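Local coordinates for protein KLLA0C04147p (Kluyveromyces lactis, PDB 5H2D) that binds ergosterol in its OSBP-related (ORD) domain and probably transfers sterols between membranes, at residues 27-32 and 129-134; 101-106 and 235-240. All coordinates share one frame; numbering follows the deposited sequence.

Contact 1. Residues 27-32 and 129-134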
ATOM      1  N   ASP A  27      -1.069 -22.903   0.358  1.00 18.78           N
ATOM      2  CA  ASP A  27      -1.526 -22.931   1.741  1.00 16.61           C
ATOM      3  C   ASP A  27      -2.667 -21.947   1.965  1.00 20.21           C
ATOM      4  O   ASP A  27      -2.721 -20.863   1.371  1.00 18.97           O
ATOM      5  CB  ASP A  27      -0.384 -22.601   2.706  1.00 16.47           C
ATOM      6  CG  ASP A  27       0.781 -23.540   2.567  1.00 21.56           C
ATOM      7  OD1 ASP A  27       0.581 -24.770   2.684  1.00 22.17           O
ATOM      8  OD2 ASP A  27       1.900 -23.056   2.320  1.00 16.80           O
ATOM      9  N   LYS A  28      -3.578 -22.332   2.850  1.00 19.48           N
ATOM     10  CA  LYS A  28      -4.634 -21.431   3.285  1.00 16.87           C
ATOM     11  C   LYS A  28      -4.031 -20.193   3.950  1.00 15.61           C
ATOM     12  O   LYS A  28      -3.038 -20.284   4.679  1.00 16.56           O
ATOM     13  CB  LYS A  28      -5.559 -22.185   4.242  1.00 22.84           C
ATOM     14  CG  LYS A  28      -6.528 -21.372   5.065  1.00 27.05           C
ATOM     15  CD  LYS A  28      -7.372 -22.326   5.907  1.00 33.46           C
ATOM     16  CE  LYS A  28      -7.634 -21.790   7.300  1.00 38.18           C
ATOM     17  NZ  LYS A  28      -8.791 -20.862   7.328  1.00 38.17           N
ATOM     18  N   LEU A  29      -4.623 -19.031   3.675  1.00 17.06           N
ATOM     19  CA  LEU A  29      -4.132 -17.783   4.253  1.00 15.92           C
ATOM     20  C   LEU A  29      -3.974 -17.901   5.763  1.00 15.34           C
ATOM     21  O   LEU A  29      -4.820 -18.474   6.455  1.00 16.13           O
ATOM     22  CB  LEU A  29      -5.095 -16.638   3.932  1.00 14.38           C
ATOM     23  CG  LEU A  29      -5.259 -16.264   2.463  1.00 16.71           C
ATOM     24  CD1 LEU A  29      -6.333 -15.216   2.297  1.00 19.82           C
ATOM     25  CD2 LEU A  29      -3.937 -15.761   1.901  1.00 18.61           C
ATOM     26  N   ARG A  30      -2.898 -17.320   6.292  1.00 13.54           N
ATOM     27  CA  ARG A  30      -2.717 -17.299   7.734  1.00 14.10           C
ATOM     28  C   ARG A  30      -3.838 -16.518   8.419  1.00 16.92           C
ATOM     29  O   ARG A  30      -4.176 -15.395   8.017  1.00 13.80           O
ATOM     30  CB  ARG A  30      -1.358 -16.688   8.088  1.00 13.11           C
ATOM     31  CG  ARG A  30      -1.095 -16.654   9.591  1.00 12.93           C
ATOM     32  CD  ARG A  30       0.360 -16.383   9.888  1.00 15.87           C
ATOM     33  NE  ARG A  30       0.725 -14.980   9.661  1.00 12.59           N
ATOM     34  CZ  ARG A  30       1.862 -14.461  10.098  1.00 12.04           C
ATOM     35  NH1 ARG A  30       2.717 -15.228  10.777  1.00 12.83           N
ATOM     36  NH2 ARG A  30       2.136 -13.173   9.883  1.00 10.50           N
ATOM     37  N   GLN A  31      -4.401 -17.117   9.474  1.00 16.78           N
ATOM     38  CA  GLN A  31      -5.580 -16.589  10.154  1.00 19.38           C
ATOM     39  C   GLN A  31      -5.272 -15.908  11.475  1.00 17.10           C
ATOM     40  O   GLN A  31      -6.110 -15.143  11.967  1.00 19.43           O
ATOM     41  CB  GLN A  31      -6.590 -17.709  10.431  1.00 24.11           C
ATOM     42  CG  GLN A  31      -7.042 -18.449   9.202  1.00 24.88           C
ATOM     43  CD  GLN A  31      -7.960 -17.623   8.330  1.00 30.16           C
ATOM     44  OE1 GLN A  31      -8.995 -17.127   8.787  1.00 32.67           O
ATOM     45  NE2 GLN A  31      -7.584 -17.463   7.062  1.00 30.52           N
ATOM     46  N   ARG A  32      -4.128 -16.197  12.075  1.00 18.52           N
ATOM     47  CA  ARG A  32      -3.770 -15.602  13.352  1.00 18.93           C
ATOM     48  C   ARG A  32      -2.268 -15.725  13.521  1.00 18.32           C
ATOM     49  O   ARG A  32      -1.582 -16.382  12.731  1.00 18.06           O
ATOM     50  CB  ARG A  32      -4.511 -16.278  14.509  1.00 22.62           C
ATOM     51  CG  ARG A  32      -4.230 -17.767  14.637  1.00 25.42           C
ATOM     52  CD  ARG A  32      -4.558 -18.264  16.047  1.00 27.01           C
ATOM     53  NE  ARG A  32      -3.644 -17.704  17.045  1.00 30.51           N
ATOM     54  CZ  ARG A  32      -3.855 -17.723  18.357  1.00 29.32           C
ATOM     55  NH1 ARG A  32      -4.960 -18.270  18.850  1.00 31.12           N
ATOM     56  NH2 ARG A  32      -2.964 -17.184  19.180  1.00 30.66           N
ATOM     57  N   PHE A 129       9.559  -8.096  -1.233  1.00  8.96           N
ATOM     58  CA  PHE A 129       8.389  -8.762  -0.682  1.00  8.22           C
ATOM     59  C   PHE A 129       7.454  -9.117  -1.828  1.00  8.87           C
ATOM     60  O   PHE A 129       7.117  -8.264  -2.651  1.00  9.69           O
ATOM     61  CB  PHE A 129       7.673  -7.896   0.376  1.00  9.18           C
ATOM     62  CG  PHE A 129       6.368  -8.503   0.873  1.00  9.05           C
ATOM     63  CD1 PHE A 129       6.376  -9.675   1.618  1.00  9.29           C
ATOM     64  CD2 PHE A 129       5.142  -7.911   0.585  1.00  9.12           C
ATOM     65  CE1 PHE A 129       5.191 -10.247   2.049  1.00 10.29           C
ATOM     66  CE2 PHE A 129       3.953  -8.480   1.030  1.00 10.03           C
ATOM     67  CZ  PHE A 129       3.985  -9.651   1.761  1.00  9.45           C
ATOM     68  N   GLU A 130       7.066 -10.385  -1.893  1.00 10.31           N
ATOM     69  CA  GLU A 130       6.100 -10.847  -2.878  1.00 11.04           C
ATOM     70  C   GLU A 130       4.826 -11.291  -2.182  1.00  9.58           C
ATOM     71  O   GLU A 130       4.850 -11.720  -1.023  1.00  9.85           O
ATOM     72  CB  GLU A 130       6.658 -12.014  -3.689  1.00 12.09           C
ATOM     73  CG  GLU A 130       7.034 -13.202  -2.822  1.00 11.06           C
ATOM     74  CD  GLU A 130       7.128 -14.496  -3.631  1.00 11.02           C
ATOM     75  OE1 GLU A 130       6.134 -15.256  -3.619  1.00 13.41           O
ATOM     76  OE2 GLU A 130       8.181 -14.712  -4.283  1.00 13.55           O
ATOM     77  N   TYR A 131       3.708 -11.180  -2.893  1.00  9.93           N
ATOM     78  CA  TYR A 131       2.425 -11.631  -2.356  1.00  9.03           C
ATOM     79  C   TYR A 131       1.482 -11.858  -3.528  1.00 12.78           C
ATOM     80  O   TYR A 131       1.127 -10.908  -4.236  1.00 11.93           O
ATOM     81  CB  TYR A 131       1.862 -10.602  -1.375  1.00 10.60           C
ATOM     82  CG  TYR A 131       0.555 -10.930  -0.686  1.00 10.03           C
ATOM     83  CD1 TYR A 131       0.533 -11.740   0.446  1.00 12.05           C
ATOM     84  CD2 TYR A 131      -0.642 -10.368  -1.120  1.00 11.22           C
ATOM     85  CE1 TYR A 131      -0.657 -12.014   1.108  1.00 12.25           C
ATOM     86  CE2 TYR A 131      -1.842 -10.629  -0.459  1.00 10.48           C
ATOM     87  CZ  TYR A 131      -1.838 -11.449   0.647  1.00 12.10           C
ATOM     88  OH  TYR A 131      -3.016 -11.697   1.302  1.00 11.90           O
ATOM     89  N   SER A 132       1.087 -13.110  -3.742  1.00 11.33           N
ATOM     90  CA  SER A 132       0.129 -13.427  -4.789  1.00 12.50           C
ATOM     91  C   SER A 132      -1.130 -14.000  -4.164  1.00 10.32           C
ATOM     92  O   SER A 132      -1.091 -14.630  -3.102  1.00 12.82           O
ATOM     93  CB  SER A 132       0.717 -14.418  -5.794  1.00 11.32           C
ATOM     94  OG  SER A 132       1.843 -13.859  -6.446  1.00 14.42           O
ATOM     95  N   ARG A 133      -2.262 -13.762  -4.829  1.00 12.90           N
ATOM     96  CA  ARG A 133      -3.554 -14.242  -4.347  1.00 14.91           C
ATOM     97  C   ARG A 133      -4.193 -15.041  -5.472  1.00 18.25           C
ATOM     98  O   ARG A 133      -4.843 -14.474  -6.360  1.00 17.77           O
ATOM     99  CB  ARG A 133      -4.433 -13.083  -3.889  1.00 15.73           C
ATOM    100  CG  ARG A 133      -4.007 -12.495  -2.534  1.00 13.90           C
ATOM    101  CD  ARG A 133      -4.290 -13.431  -1.376  1.00 14.64           C
ATOM    102  NE  ARG A 133      -5.728 -13.596  -1.195  1.00 15.24           N
ATOM    103  CZ  ARG A 133      -6.469 -12.917  -0.329  1.00 15.91           C
ATOM    104  NH1 ARG A 133      -5.914 -12.021   0.482  1.00 13.89           N
ATOM    105  NH2 ARG A 133      -7.777 -13.135  -0.267  1.00 19.58           N
ATOM    106  N   PRO A 134      -4.011 -16.367  -5.474  1.00 15.83           N
ATOM    107  CA  PRO A 134      -4.639 -17.186  -6.521  1.00 17.45           C
ATOM    108  C   PRO A 134      -6.139 -16.969  -6.605  1.00 19.96           C
ATOM    109  O   PRO A 134      -6.705 -16.971  -7.706  1.00 21.28           O
ATOM    110  CB  PRO A 134      -4.298 -18.620  -6.090  1.00 20.64           C
ATOM    111  CG  PRO A 134      -3.077 -18.490  -5.216  1.00 22.09           C
ATOM    112  CD  PRO A 134      -3.217 -17.166  -4.523  1.00 16.05           C
TER
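L29 and R133 meet methyl to flat face: CD1 of L29 stands 3.5 Å from CZ of R133, over the centre of the guanidinium plane. The two side chains cross at about a right angle, and the other leucine methyl lies alongside the aliphatic end of the arginine, with L29 CD2 4.0 Å from R133 CD. The pair illustrates a common division of labour, in which the face of an arginine accepts apolar packing while its N-H groups keep polar partners. NH1 of R133 donates to OH of Y131 at 3.0 Å, roughly within the guanidinium plane and with an N-H...O angle of 153°, and NH2 forms a salt bridge with D135. Two bends in the R133 chain, at chi2 (-70°) and chi3 (-67°), fold the guanidinium back so that it meets the phenol of Y131, two residues earlier on the same strand. The Y131 hydroxyl also hydrogen-bonds to OG1 of T336 and lies 4.2 Å from CD2 of L29, which touches its end only lightly. With R133 replaced by an alanine, CD1 of L29 would probably lose the flat surface beneath it, D135 its charged mate and the Y131 hydroxyl one partner. On the loop, Q31 folds back on L29, its NE2 reaching L29 O at 3.0 Å from above the carbonyl plane. The backbones stay well apart, 9.3 Å between CA of L29 and CA of R133, and side chains bridge the distance. Helix 332-337 closes the group, with L29 touching T336, R133 touching F333 and Y131 touching L337, while strand 138-146 flanks 129-133 as its antiparallel neighbour. The N-terminal loop is thus joined to strand 128-133 beside that helix.

Contact 2. Residues 101-106 and 235-240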
ATOM      1  N   TYR A 101     -15.067   4.105  -8.965  1.00 16.99           N
ATOM      2  CA  TYR A 101     -14.620   2.939  -8.215  1.00 16.18           C
ATOM      3  C   TYR A 101     -13.103   2.926  -8.034  1.00 16.43           C
ATOM      4  O   TYR A 101     -12.621   2.491  -6.982  1.00 15.13           O
ATOM      5  CB  TYR A 101     -15.143   1.666  -8.883  1.00 16.76           C
ATOM      6  CG  TYR A 101     -16.570   1.358  -8.460  1.00 18.17           C
ATOM      7  CD1 TYR A 101     -17.615   2.211  -8.805  1.00 20.01           C
ATOM      8  CD2 TYR A 101     -16.869   0.228  -7.715  1.00 16.09           C
ATOM      9  CE1 TYR A 101     -18.912   1.950  -8.406  1.00 20.42           C
ATOM     10  CE2 TYR A 101     -18.163  -0.042  -7.311  1.00 18.19           C
ATOM     11  CZ  TYR A 101     -19.184   0.821  -7.671  1.00 23.60           C
ATOM     12  OH  TYR A 101     -20.487   0.572  -7.291  1.00 22.26           O
ATOM     13  N   VAL A 102     -12.342   3.415  -9.021  1.00 16.26           N
ATOM     14  CA  VAL A 102     -10.903   3.613  -8.817  1.00 15.11           C
ATOM     15  C   VAL A 102     -10.668   4.543  -7.635  1.00 15.66           C
ATOM     16  O   VAL A 102      -9.838   4.264  -6.753  1.00 15.27           O
ATOM     17  CB  VAL A 102     -10.236   4.151 -10.100  1.00 15.58           C
ATOM     18  CG1 VAL A 102      -8.838   4.705  -9.796  1.00 15.44           C
ATOM     19  CG2 VAL A 102     -10.141   3.062 -11.157  1.00 15.03           C
ATOM     20  N   ALA A 103     -11.397   5.663  -7.593  1.00 15.20           N
ATOM     21  CA  ALA A 103     -11.228   6.630  -6.514  1.00 15.15           C
ATOM     22  C   ALA A 103     -11.533   6.004  -5.166  1.00 14.57           C
ATOM     23  O   ALA A 103     -10.799   6.202  -4.192  1.00 14.74           O
ATOM     24  CB  ALA A 103     -12.134   7.839  -6.739  1.00 16.91           C
ATOM     25  N   ILE A 104     -12.647   5.281  -5.079  1.00 15.10           N
ATOM     26  CA  ILE A 104     -12.983   4.698  -3.789  1.00 13.57           C
ATOM     27  C   ILE A 104     -11.976   3.613  -3.423  1.00 15.94           C
ATOM     28  O   ILE A 104     -11.619   3.472  -2.249  1.00 13.76           O
ATOM     29  CB  ILE A 104     -14.444   4.221  -3.791  1.00 17.51           C
ATOM     30  CG1 ILE A 104     -15.344   5.461  -3.861  1.00 17.72           C
ATOM     31  CG2 ILE A 104     -14.751   3.417  -2.535  1.00 16.75           C
ATOM     32  CD1 ILE A 104     -16.802   5.189  -4.164  1.00 18.67           C
ATOM     33  N   PHE A 105     -11.430   2.895  -4.413  1.00 13.43           N
ATOM     34  CA  PHE A 105     -10.288   2.028  -4.116  1.00 13.13           C
ATOM     35  C   PHE A 105      -9.148   2.795  -3.442  1.00 12.95           C
ATOM     36  O   PHE A 105      -8.538   2.296  -2.486  1.00 12.58           O
ATOM     37  CB  PHE A 105      -9.778   1.344  -5.385  1.00 12.56           C
ATOM     38  CG  PHE A 105      -8.445   0.666  -5.199  1.00 14.16           C
ATOM     39  CD1 PHE A 105      -8.361  -0.566  -4.568  1.00 13.51           C
ATOM     40  CD2 PHE A 105      -7.276   1.268  -5.648  1.00 13.68           C
ATOM     41  CE1 PHE A 105      -7.118  -1.186  -4.380  1.00 14.40           C
ATOM     42  CE2 PHE A 105      -6.045   0.653  -5.482  1.00 14.41           C
ATOM     43  CZ  PHE A 105      -5.962  -0.575  -4.846  1.00 13.66           C
ATOM     44  N   THR A 106      -8.811   3.990  -3.941  1.00 12.41           N
ATOM     45  CA  THR A 106      -7.689   4.712  -3.335  1.00 13.24           C
ATOM     46  C   THR A 106      -7.990   5.132  -1.901  1.00 13.75           C
ATOM     47  O   THR A 106      -7.056   5.280  -1.101  1.00 15.31           O
ATOM     48  CB  THR A 106      -7.283   5.951  -4.157  1.00 14.78           C
ATOM     49  OG1 THR A 106      -8.234   7.012  -3.983  1.00 14.18           O
ATOM     50  CG2 THR A 106      -7.143   5.612  -5.648  1.00 15.25           C
ATOM     51  N   ASP A 235     -11.216  11.908 -17.863  1.00 24.26           N
ATOM     52  CA  ASP A 235     -11.955  12.193 -16.645  1.00 19.35           C
ATOM     53  C   ASP A 235     -10.996  12.490 -15.486  1.00 21.71           C
ATOM     54  O   ASP A 235      -9.801  12.182 -15.535  1.00 22.67           O
ATOM     55  CB  ASP A 235     -12.842  10.999 -16.314  1.00 21.26           C
ATOM     56  CG  ASP A 235     -13.619  10.504 -17.519  1.00 24.79           C
ATOM     57  OD1 ASP A 235     -14.265  11.344 -18.176  1.00 26.20           O
ATOM     58  OD2 ASP A 235     -13.588   9.289 -17.818  1.00 25.49           O
ATOM     59  N   TYR A 236     -11.524  13.107 -14.429  1.00 16.98           N
ATOM     60  CA  TYR A 236     -10.695  13.368 -13.258  1.00 19.93           C
ATOM     61  C   TYR A 236     -11.566  13.400 -12.011  1.00 20.62           C
ATOM     62  O   TYR A 236     -12.779  13.606 -12.076  1.00 20.56           O
ATOM     63  CB  TYR A 236      -9.896  14.675 -13.390  1.00 20.39           C
ATOM     64  CG  TYR A 236     -10.750  15.917 -13.584  1.00 21.08           C
ATOM     65  CD1 TYR A 236     -11.247  16.247 -14.840  1.00 23.91           C
ATOM     66  CD2 TYR A 236     -11.052  16.753 -12.519  1.00 23.65           C
ATOM     67  CE1 TYR A 236     -12.030  17.379 -15.030  1.00 24.04           C
ATOM     68  CE2 TYR A 236     -11.831  17.890 -12.701  1.00 24.89           C
ATOM     69  CZ  TYR A 236     -12.318  18.191 -13.957  1.00 26.43           C
ATOM     70  OH  TYR A 236     -13.096  19.317 -14.140  1.00 30.01           O
ATOM     71  N   CYS A 237     -10.925  13.187 -10.863  1.00 19.20           N
ATOM     72  CA  CYS A 237     -11.640  13.091  -9.599  1.00 17.20           C
ATOM     73  C   CYS A 237     -10.865  13.843  -8.531  1.00 16.60           C
ATOM     74  O   CYS A 237      -9.645  13.704  -8.438  1.00 18.11           O
ATOM     75  CB  CYS A 237     -11.834  11.617  -9.193  1.00 16.26           C
ATOM     76  SG  CYS A 237     -12.473  11.373  -7.519  1.00 18.02           S
ATOM     77  N   MET A 238     -11.576  14.645  -7.742  1.00 17.39           N
ATOM     78  CA  MET A 238     -11.019  15.347  -6.594  1.00 18.81           C
ATOM     79  C   MET A 238     -11.493  14.660  -5.323  1.00 18.09           C
ATOM     80  O   MET A 238     -12.699  14.435  -5.154  1.00 18.88           O
ATOM     81  CB  MET A 238     -11.450  16.819  -6.579  1.00 23.91           C
ATOM     82  CG  MET A 238     -11.222  17.570  -7.876  1.00 29.65           C
ATOM     83  SD  MET A 238      -9.488  17.673  -8.337  1.00 35.73           S
ATOM     84  CE  MET A 238      -8.733  18.224  -6.814  1.00 28.45           C
ATOM     85  N   ILE A 239     -10.548  14.306  -4.442  1.00 17.30           N
ATOM     86  CA  ILE A 239     -10.842  13.668  -3.165  1.00 17.57           C
ATOM     87  C   ILE A 239     -10.336  14.542  -2.031  1.00 17.23           C
ATOM     88  O   ILE A 239      -9.215  15.059  -2.083  1.00 18.48           O
ATOM     89  CB  ILE A 239     -10.202  12.271  -3.063  1.00 16.63           C
ATOM     90  CG1 ILE A 239     -10.514  11.465  -4.327  1.00 17.56           C
ATOM     91  CG2 ILE A 239     -10.655  11.582  -1.761  1.00 19.55           C
ATOM     92  CD1 ILE A 239      -9.958  10.045  -4.293  1.00 17.61           C
ATOM     93  N   HIS A 240     -11.139  14.668  -0.980  1.00 17.89           N
ATOM     94  CA  HIS A 240     -10.788  15.529   0.144  1.00 19.96           C
ATOM     95  C   HIS A 240     -10.847  14.713   1.428  1.00 19.06           C
ATOM     96  O   HIS A 240     -11.936  14.352   1.881  1.00 20.11           O
ATOM     97  CB  HIS A 240     -11.722  16.740   0.203  1.00 21.39           C
ATOM     98  CG  HIS A 240     -12.084  17.269  -1.151  1.00 23.26           C
ATOM     99  ND1 HIS A 240     -11.301  18.180  -1.828  1.00 26.93           N
ATOM    100  CD2 HIS A 240     -13.121  16.981  -1.974  1.00 25.19           C
ATOM    101  CE1 HIS A 240     -11.851  18.447  -2.999  1.00 23.84           C
ATOM    102  NE2 HIS A 240     -12.953  17.729  -3.115  1.00 25.48           N
TER
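A103 and T106 of helix 95-108 pack on C237 and I239 of strand 236-241, where a helix lies along the antiparallel strands of the barrel-like ORD fold. The segment axes run 9.6 Å apart at only 30° to each other, so successive inward residues of the strand can follow the helix. Small residues allow the closest backbone approach: CA of A103 lies 7.2 Å from CA of C237, and CB of A103 touches SG of C237 at 3.6 Å. The thiol reaches the helix because SG is anti to its own backbone N (chi1 171°). I239 extends the same tight layer by its terminal methyl, CD1, which sits 3.9 Å from CB of A103 and also meets OG1 of T106, one turn on along the helix. I228, on the antiparallel neighbour strand 219-230, touches A103, T106 and I239 and so fills in beside them; V107 adds a further contact to I239. The touching atoms here are mostly apolar, with the hydroxyl of T106 and the carbonyl of A103 the polar atoms among them. The other face of the strand, which takes no part in packing on this helix, is partly exposed. There Y236, M238 and H240 turn from the helix, and their partners are strand neighbours: the ring of Y236 meets that of Y259, M238 touches K227, and H240 is held at both ring nitrogens, ND1 by D225 and NE2 by E257. Two carboxylates so placed would be expected to favour a protonated imidazole. Back on the tight side, the one hydroxyl is satisfied within its own helix, since OG1 of T106 donates to O of A103 at 2.7 Å. CD1 of I239 lies 3.5 Å from OG1 of T106 and 3.9 Å from O of A103, and so packs against both ends of that hydrogen bond.

In the fold
Contacts 1 and 2 lie in different parts of one ORD domain, their centres 28 Å apart and their nearest atoms about 12 Å apart, without touching. What connects them is the run of antiparallel strands: 128-133 serves contact 1 and 236-241 serves contact 2, and in sequence the segments of the two contacts alternate. Each sets a different element on that framework, an N-terminal loop in contact 1 and a helix in contact 2. The bound ergosterol is about 14 Å from the side chain of Y131 and about 9 Å from that of T106, so neither of these two side chains touches the sterol, and contact 2 comes the nearer to it.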